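Local atomic coordinates of putative cell adhesion protein (Bacteroides fragilis, PDB entry 4H40), a protein that is probably a fimbrillin-like pilus subunit or adhesin of a human gut bacterium, consistent with a role in cell adhesion. Residues B[70-75]-B[109-114]; B[64-69]-B[220-225]; B[268-273]-B[279-284]. All coordinates share one frame; numbering follows the deposited sequence.

Contact 1 (B[70-75]-B[109-114]); sequences EEYSKA and YMKAGT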
# COMPACT_ATOMS: atom_id res chain seq x y z
N GLU B 70 1.92 -11.30 -46.06
CA GLU B 70 1.32 -12.51 -45.50
C GLU B 70 2.07 -13.80 -45.93
O GLU B 70 2.19 -14.73 -45.13
CB GLU B 70 -0.16 -12.55 -45.95
CG GLU B 70 -0.99 -13.69 -45.37
CD GLU B 70 -0.94 -15.02 -46.10
OE1 GLU B 70 -0.81 -15.02 -47.35
OE2 GLU B 70 -1.05 -16.07 -45.43
N GLU B 71 2.57 -13.83 -47.18
CA GLU B 71 3.29 -14.97 -47.76
C GLU B 71 4.61 -15.29 -47.00
O GLU B 71 4.99 -16.46 -46.92
CB GLU B 71 3.58 -14.76 -49.26
CG GLU B 71 4.35 -13.49 -49.63
CD GLU B 71 3.55 -12.33 -50.19
OE1 GLU B 71 2.72 -11.76 -49.44
OE2 GLU B 71 3.79 -11.96 -51.36
N TYR B 72 5.26 -14.26 -46.43
CA TYR B 72 6.52 -14.46 -45.71
C TYR B 72 6.31 -14.58 -44.19
O TYR B 72 7.30 -14.57 -43.44
CB TYR B 72 7.51 -13.33 -46.04
CG TYR B 72 8.05 -13.33 -47.46
CD1 TYR B 72 8.17 -14.51 -48.18
CD2 TYR B 72 8.49 -12.15 -48.05
CE1 TYR B 72 8.67 -14.52 -49.48
CE2 TYR B 72 9.01 -12.14 -49.35
CZ TYR B 72 9.09 -13.33 -50.06
OH TYR B 72 9.60 -13.34 -51.33
N SER B 73 5.05 -14.74 -43.74
CA SER B 73 4.74 -14.92 -42.33
C SER B 73 5.22 -16.33 -41.91
O SER B 73 4.86 -17.31 -42.56
CB SER B 73 3.26 -14.71 -42.06
OG SER B 73 3.04 -14.31 -40.72
N LYS B 74 6.08 -16.41 -40.87
CA LYS B 74 6.67 -17.68 -40.41
C LYS B 74 6.73 -17.77 -38.90
O LYS B 74 7.02 -16.78 -38.23
CB LYS B 74 8.10 -17.86 -41.00
CG LYS B 74 8.67 -19.29 -40.91
CD LYS B 74 8.35 -20.14 -42.12
CE LYS B 74 7.41 -21.26 -41.78
NZ LYS B 74 7.13 -22.11 -42.96
N ALA B 75 6.50 -18.99 -38.37
CA ALA B 75 6.54 -19.31 -36.95
C ALA B 75 7.73 -20.21 -36.64
O ALA B 75 8.09 -21.06 -37.46
CB ALA B 75 5.25 -19.99 -36.54
N TYR B 109 11.85 -19.02 -47.31
CA TYR B 109 12.59 -18.54 -48.46
C TYR B 109 11.97 -17.22 -48.89
O TYR B 109 10.73 -17.12 -49.00
CB TYR B 109 12.61 -19.56 -49.61
CG TYR B 109 13.38 -20.83 -49.32
CD1 TYR B 109 12.76 -21.94 -48.76
CD2 TYR B 109 14.72 -20.94 -49.67
CE1 TYR B 109 13.45 -23.13 -48.53
CE2 TYR B 109 15.43 -22.12 -49.44
CZ TYR B 109 14.80 -23.21 -48.86
OH TYR B 109 15.48 -24.39 -48.64
N MSE B 110 12.81 -16.21 -49.09
CA MSE B 110 12.39 -14.86 -49.49
C MSE B 110 13.12 -14.37 -50.75
O MSE B 110 14.28 -14.76 -50.98
CB MSE B 110 12.64 -13.86 -48.35
CG MSE B 110 11.73 -14.08 -47.17
SE MSE B 110 11.55 -12.51 -46.06
CE MSE B 110 12.80 -12.94 -44.76
N LYS B 111 12.47 -13.50 -51.55
CA LYS B 111 13.17 -12.91 -52.70
C LYS B 111 14.08 -11.78 -52.19
O LYS B 111 13.90 -11.32 -51.05
CB LYS B 111 12.28 -12.43 -53.88
CG LYS B 111 10.82 -12.00 -53.71
CD LYS B 111 10.17 -11.95 -55.09
CE LYS B 111 8.67 -12.02 -55.05
NZ LYS B 111 8.14 -12.32 -56.40
N ALA B 112 15.04 -11.35 -53.02
CA ALA B 112 15.96 -10.26 -52.73
C ALA B 112 15.20 -8.93 -52.61
O ALA B 112 14.19 -8.71 -53.29
CB ALA B 112 17.02 -10.17 -53.82
N GLY B 113 15.65 -8.09 -51.69
CA GLY B 113 15.04 -6.79 -51.42
C GLY B 113 15.14 -6.35 -49.98
O GLY B 113 15.68 -7.07 -49.14
N THR B 114 14.64 -5.15 -49.71
CA THR B 114 14.65 -4.59 -48.36
C THR B 114 13.27 -4.78 -47.78
O THR B 114 12.26 -4.43 -48.40
CB THR B 114 15.12 -3.12 -48.35
OG1 THR B 114 16.36 -3.03 -49.06
CG2 THR B 114 15.30 -2.57 -46.93
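With chi1 at -69° both Tyr72 and Met110 hold CG opposite their own carbonyl carbon, and these two settings lay the selenium-bearing chain of Met110, a selenomethionine, across the Tyr72 ring in a Met-aromatic contact. The evidence for a face-on approach is twofold. Met110 CG stands 3.6 Å from the centroid of the Tyr72 ring and only 6° off its normal, a CH-pi contact almost over the middle. Met110 SE follows at 4.1 Å from the same centroid, displaced toward the CD2 side of the ring. On the opposite face lies Glu71 CG, offset toward the rim, whereas Met110 sits over the centre of the first.

The contact joins the turn that leads into strand 74-79 with the end of strand 108-110, in a fimbrillin-like fold of strands and loops. Val61 of strand 56-62 touches both Tyr72 and Met110, and Leu108 also packs on Tyr72, which makes a small apolar cluster around the ring. Strand 108-110 is itself paired with strand 14-19, Met110 bonding through its backbone to Val14, while Ser73 OG is held by Arg58. Where strand 108-110 gives way to loop, the phenol end of Tyr72 crosses the side chain of Lys111 at about a right angle. There Lys111 N donates to Tyr72 OH over 2.9 Å, with an N-H...O angle of 161°.

Contact 2 (B[64-69]-B[220-225]); sequences DAKNLL and DWVNGD
Lys66 and Val222 meet side on: the CB of the lysine meets one methyl of the valine, CG2, while the rest of its chain runs on toward Asn223. The CA atoms of Lys66 and Val222 are 7.0 Å apart, and both residues direct CB toward the other segment. Val222 CG2 comes to 4.1 Å from Lys66 CB, and Val222 CG1 lies 3.9 Å from Lys66 O; CG2 is close to that oxygen as well, so both methyls lie against the lysine's carbonyl. Beyond CG the lysine is extended (chi2 -179°, chi3 -175°), which carries its amine along the flank of 220-225 and obliquely across the Asn223 side chain.

The valine sits in a short 3-10 turn, 221-223, whose backbone is tied by Asn223 N to Asp220 O and by Gly224 N to Trp221 O. Asp220 O also accepts from Asp225 N, which arrives from the other face of the carbonyl plane. This turn, in the connection between strands 197-207 and 230-231, rests against the loop between strands 56-62 and 74-79. Tyr62 and Met152 pack on Val222, and Tyr116 makes a cation-pi contact with Lys66.

No direct hydrogen bond crosses between the segments; a water bridges them instead. It accepts from Lys66 NZ at 2.9 Å and gives a weak bond to Val222 O at 3.3 Å.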
# COMPACT_ATOMS: atom_id res chain seq x y z
N ASP B 64 9.39 -2.62 -48.28
CA ASP B 64 10.11 -1.37 -48.01
C ASP B 64 9.16 -0.18 -47.70
O ASP B 64 9.58 0.78 -47.06
CB ASP B 64 11.07 -1.01 -49.17
CG ASP B 64 10.50 -1.14 -50.57
OD1 ASP B 64 9.51 -0.43 -50.88
OD2 ASP B 64 11.07 -1.91 -51.37
N ALA B 65 7.88 -0.28 -48.12
CA ALA B 65 6.85 0.73 -47.88
C ALA B 65 5.99 0.41 -46.62
O ALA B 65 4.97 1.06 -46.39
CB ALA B 65 5.96 0.86 -49.11
N LYS B 66 6.43 -0.58 -45.81
CA LYS B 66 5.83 -1.04 -44.54
C LYS B 66 4.43 -1.69 -44.74
O LYS B 66 3.58 -1.62 -43.84
CB LYS B 66 5.76 0.09 -43.48
CG LYS B 66 7.12 0.51 -42.93
CD LYS B 66 6.95 1.59 -41.88
CE LYS B 66 8.25 2.16 -41.38
NZ LYS B 66 8.04 3.01 -40.16
N ASN B 67 4.23 -2.40 -45.88
CA ASN B 67 2.99 -3.13 -46.19
C ASN B 67 3.17 -4.61 -45.88
O ASN B 67 4.21 -5.18 -46.23
CB ASN B 67 2.54 -2.93 -47.64
CG ASN B 67 2.39 -1.50 -48.07
OD1 ASN B 67 1.61 -0.72 -47.49
ND2 ASN B 67 3.12 -1.12 -49.11
N LEU B 68 2.17 -5.22 -45.24
CA LEU B 68 2.19 -6.62 -44.81
C LEU B 68 2.38 -7.61 -45.96
O LEU B 68 1.71 -7.52 -47.00
CB LEU B 68 0.89 -6.95 -44.04
CG LEU B 68 0.82 -8.29 -43.30
CD1 LEU B 68 1.95 -8.43 -42.29
CD2 LEU B 68 -0.52 -8.44 -42.62
N LEU B 69 3.29 -8.58 -45.75
CA LEU B 69 3.57 -9.64 -46.71
C LEU B 69 3.23 -10.98 -46.07
O LEU B 69 4.12 -11.69 -45.59
CB LEU B 69 5.04 -9.60 -47.22
CG LEU B 69 5.52 -8.34 -47.97
CD1 LEU B 69 6.95 -8.50 -48.41
CD2 LEU B 69 4.64 -8.00 -49.16
N ASP B 220 -2.33 0.97 -35.73
CA ASP B 220 -1.30 0.86 -36.76
C ASP B 220 0.02 0.48 -36.09
O ASP B 220 0.90 1.32 -35.89
CB ASP B 220 -1.22 2.18 -37.56
CG ASP B 220 -0.38 2.15 -38.83
OD1 ASP B 220 -0.11 1.04 -39.36
OD2 ASP B 220 -0.05 3.24 -39.34
N TRP B 221 0.14 -0.80 -35.72
CA TRP B 221 1.28 -1.34 -35.00
C TRP B 221 2.63 -1.12 -35.71
O TRP B 221 3.59 -0.74 -35.06
CB TRP B 221 1.08 -2.84 -34.73
CG TRP B 221 2.11 -3.43 -33.82
CD1 TRP B 221 2.57 -2.91 -32.64
CD2 TRP B 221 2.83 -4.65 -34.02
NE1 TRP B 221 3.52 -3.73 -32.09
CE2 TRP B 221 3.70 -4.82 -32.91
CE3 TRP B 221 2.80 -5.65 -35.00
CZ2 TRP B 221 4.56 -5.91 -32.79
CZ3 TRP B 221 3.63 -6.75 -34.86
CH2 TRP B 221 4.51 -6.87 -33.77
N VAL B 222 2.69 -1.33 -37.04
CA VAL B 222 3.91 -1.19 -37.84
C VAL B 222 4.47 0.27 -37.83
O VAL B 222 5.68 0.47 -38.04
CB VAL B 222 3.69 -1.73 -39.27
CG1 VAL B 222 2.74 -0.85 -40.07
CG2 VAL B 222 5.00 -1.94 -40.00
N ASN B 223 3.63 1.28 -37.54
CA ASN B 223 4.10 2.65 -37.52
C ASN B 223 4.32 3.19 -36.09
O ASN B 223 4.60 4.38 -35.92
CB ASN B 223 3.18 3.55 -38.33
CG ASN B 223 3.38 3.36 -39.81
OD1 ASN B 223 2.61 2.66 -40.48
ND2 ASN B 223 4.46 3.93 -40.36
N GLY B 224 4.25 2.31 -35.08
CA GLY B 224 4.53 2.66 -33.69
C GLY B 224 3.42 2.65 -32.66
O GLY B 224 3.67 3.03 -31.51
N ASP B 225 2.18 2.25 -33.04
CA ASP B 225 1.08 2.20 -32.08
C ASP B 225 1.32 1.07 -31.09
O ASP B 225 1.91 0.04 -31.45
CB ASP B 225 -0.29 2.05 -32.78
CG ASP B 225 -0.81 3.32 -33.45
OD1 ASP B 225 -0.31 4.43 -33.12
OD2 ASP B 225 -1.74 3.22 -34.28
O HOH W 1 8.18 2.51 -37.30

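Contact 3 (B[268-273]-B[279-284]); sequences SVLLNL and PTQYQM
Leu271, Tyr282 and Met284 mark the close-packed face of this strand pair, whereas Leu270, Asn272, Gln281 and Gln283 make up the more polar face on the other side. On the first, Leu271 CD1 lies 4.1 Å from Met284 SE, the selenium of a selenomethionine, and Leu273 CD1 reaches Tyr282 CE2 with the two side chains at about a right angle. Leu312, Val303 and Val188 from strands 310-321, 296-305 and 177-190 cover this face, and Tyr282 OH is bonded to Thr310, which satisfies the buried phenol.

Between the faces runs the backbone of an antiparallel beta hairpin, strands 266-275 and 278-287. Its hydrogen-bonded pairs are Val269 with Met284, Leu271 with Tyr282 and Leu273 with Thr280; Leu270-Gln283 and Asn272-Gln281 are the non-hydrogen-bonded pairs. Leu273 O takes two donors from one residue: Thr280 N at 2.7 Å, nearly along the C=O axis, and Thr280 OG1 at 3.0 Å, well above the carbonyl plane. The second bond depends on Thr280 chi1 (68°), which sets OG1 between the backbone N and carbonyl carbon.

The polar face is more open to solvent, Leu270, Gln281 and Gln283 being partly exposed, although Asn272 is buried. Leu270 CD2 packs on Gln283 CB at 3.6 Å, and Gln281 lies beside Asn272 with their amide planes 54° apart. Gln281 NE2 gives Asn272 OD1 only a weak bond, bent to 127°, while Asn272 ND2 is held by Gly203 O of the neighbouring strand. Gln281 N, on the edge of the sheet within this chain, binds Asn322 OD1 of the second subunit.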
# COMPACT_ATOMS: atom_id res chain seq x y z
N SER B 268 -9.83 -5.10 -7.15
CA SER B 268 -9.97 -6.09 -6.08
C SER B 268 -9.24 -7.37 -6.48
O SER B 268 -9.20 -7.75 -7.66
CB SER B 268 -11.43 -6.36 -5.73
OG SER B 268 -11.98 -7.46 -6.43
N VAL B 269 -8.62 -8.00 -5.49
CA VAL B 269 -7.87 -9.24 -5.59
C VAL B 269 -8.47 -10.22 -4.57
O VAL B 269 -8.33 -10.01 -3.36
CB VAL B 269 -6.34 -9.02 -5.40
CG1 VAL B 269 -5.60 -10.35 -5.40
CG2 VAL B 269 -5.77 -8.12 -6.48
N LEU B 270 -9.18 -11.26 -5.05
CA LEU B 270 -9.76 -12.28 -4.17
C LEU B 270 -8.93 -13.54 -4.18
O LEU B 270 -8.83 -14.20 -5.20
CB LEU B 270 -11.19 -12.63 -4.59
CG LEU B 270 -12.32 -11.75 -4.19
CD1 LEU B 270 -13.60 -12.34 -4.72
CD2 LEU B 270 -12.42 -11.66 -2.69
N LEU B 271 -8.39 -13.92 -3.02
CA LEU B 271 -7.59 -15.12 -2.88
C LEU B 271 -8.44 -16.19 -2.25
O LEU B 271 -8.92 -16.00 -1.14
CB LEU B 271 -6.33 -14.83 -2.05
CG LEU B 271 -5.39 -13.75 -2.59
CD1 LEU B 271 -5.76 -12.38 -2.03
CD2 LEU B 271 -3.98 -14.05 -2.27
N ASN B 272 -8.68 -17.28 -2.98
CA ASN B 272 -9.45 -18.44 -2.53
C ASN B 272 -8.45 -19.52 -2.20
O ASN B 272 -7.83 -20.10 -3.11
CB ASN B 272 -10.44 -18.88 -3.59
CG ASN B 272 -11.37 -17.78 -3.99
OD1 ASN B 272 -12.36 -17.52 -3.33
ND2 ASN B 272 -11.07 -17.09 -5.07
N LEU B 273 -8.19 -19.71 -0.90
CA LEU B 273 -7.16 -20.64 -0.44
C LEU B 273 -7.72 -21.66 0.53
O LEU B 273 -8.71 -21.40 1.22
CB LEU B 273 -6.00 -19.87 0.24
CG LEU B 273 -5.40 -18.66 -0.50
CD1 LEU B 273 -4.53 -17.83 0.41
CD2 LEU B 273 -4.62 -19.08 -1.73
N PRO B 279 -11.64 -24.15 3.51
CA PRO B 279 -11.66 -23.11 2.48
C PRO B 279 -11.80 -21.71 3.08
O PRO B 279 -12.60 -21.51 4.01
CB PRO B 279 -12.89 -23.46 1.63
CG PRO B 279 -13.28 -24.85 2.04
CD PRO B 279 -12.89 -24.93 3.48
N THR B 280 -10.98 -20.76 2.59
CA THR B 280 -10.97 -19.37 3.04
C THR B 280 -10.99 -18.44 1.82
O THR B 280 -10.66 -18.87 0.72
CB THR B 280 -9.74 -19.06 3.91
OG1 THR B 280 -8.56 -19.13 3.12
CG2 THR B 280 -9.60 -19.97 5.12
N GLN B 281 -11.36 -17.17 2.01
CA GLN B 281 -11.36 -16.15 0.98
C GLN B 281 -10.91 -14.81 1.62
O GLN B 281 -11.36 -14.46 2.70
CB GLN B 281 -12.72 -16.05 0.28
CG GLN B 281 -12.78 -15.08 -0.92
CD GLN B 281 -14.14 -15.01 -1.57
OE1 GLN B 281 -15.16 -14.68 -0.95
NE2 GLN B 281 -14.19 -15.28 -2.86
N TYR B 282 -10.01 -14.11 0.95
CA TYR B 282 -9.45 -12.84 1.39
C TYR B 282 -9.52 -11.86 0.27
O TYR B 282 -9.20 -12.21 -0.87
CB TYR B 282 -7.98 -12.98 1.84
CG TYR B 282 -7.77 -14.08 2.84
CD1 TYR B 282 -8.07 -13.89 4.18
CD2 TYR B 282 -7.28 -15.32 2.44
CE1 TYR B 282 -7.88 -14.90 5.11
CE2 TYR B 282 -7.09 -16.35 3.37
CZ TYR B 282 -7.41 -16.14 4.70
OH TYR B 282 -7.23 -17.14 5.62
N GLN B 283 -9.86 -10.63 0.58
CA GLN B 283 -9.93 -9.60 -0.44
C GLN B 283 -8.94 -8.48 -0.20
O GLN B 283 -8.93 -7.89 0.89
CB GLN B 283 -11.34 -9.02 -0.52
CG GLN B 283 -11.43 -7.84 -1.46
CD GLN B 283 -12.83 -7.41 -1.67
OE1 GLN B 283 -13.35 -7.54 -2.78
NE2 GLN B 283 -13.46 -6.91 -0.62
N MSE B 284 -8.16 -8.16 -1.24
CA MSE B 284 -7.27 -7.01 -1.26
C MSE B 284 -7.93 -5.95 -2.16
O MSE B 284 -8.09 -6.21 -3.35
CB MSE B 284 -5.87 -7.37 -1.77
CG MSE B 284 -5.04 -8.25 -0.88
SE MSE B 284 -3.46 -8.99 -1.89
CE MSE B 284 -2.99 -7.46 -2.86

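Contacts 1 and 2 belong to one end of the elongated chain and contact 3 to the other. The centres of contacts 1 and 2 are 15 Å apart, and they touch where Thr114 O packs on Asp64 CB at 3.7 Å; residues 64-69 run directly into 70-75, and both segments of contact 1 fall within the chain loop that contact 2 closes. Contact 3 follows later in sequence, on the opposite side of the chain's centre. Its centre is 49 Å from that of contact 1 and 44 Å from that of contact 2, with nearest atoms about 34 and 27 Å apart. Among the three, contact 3 alone meets the second subunit.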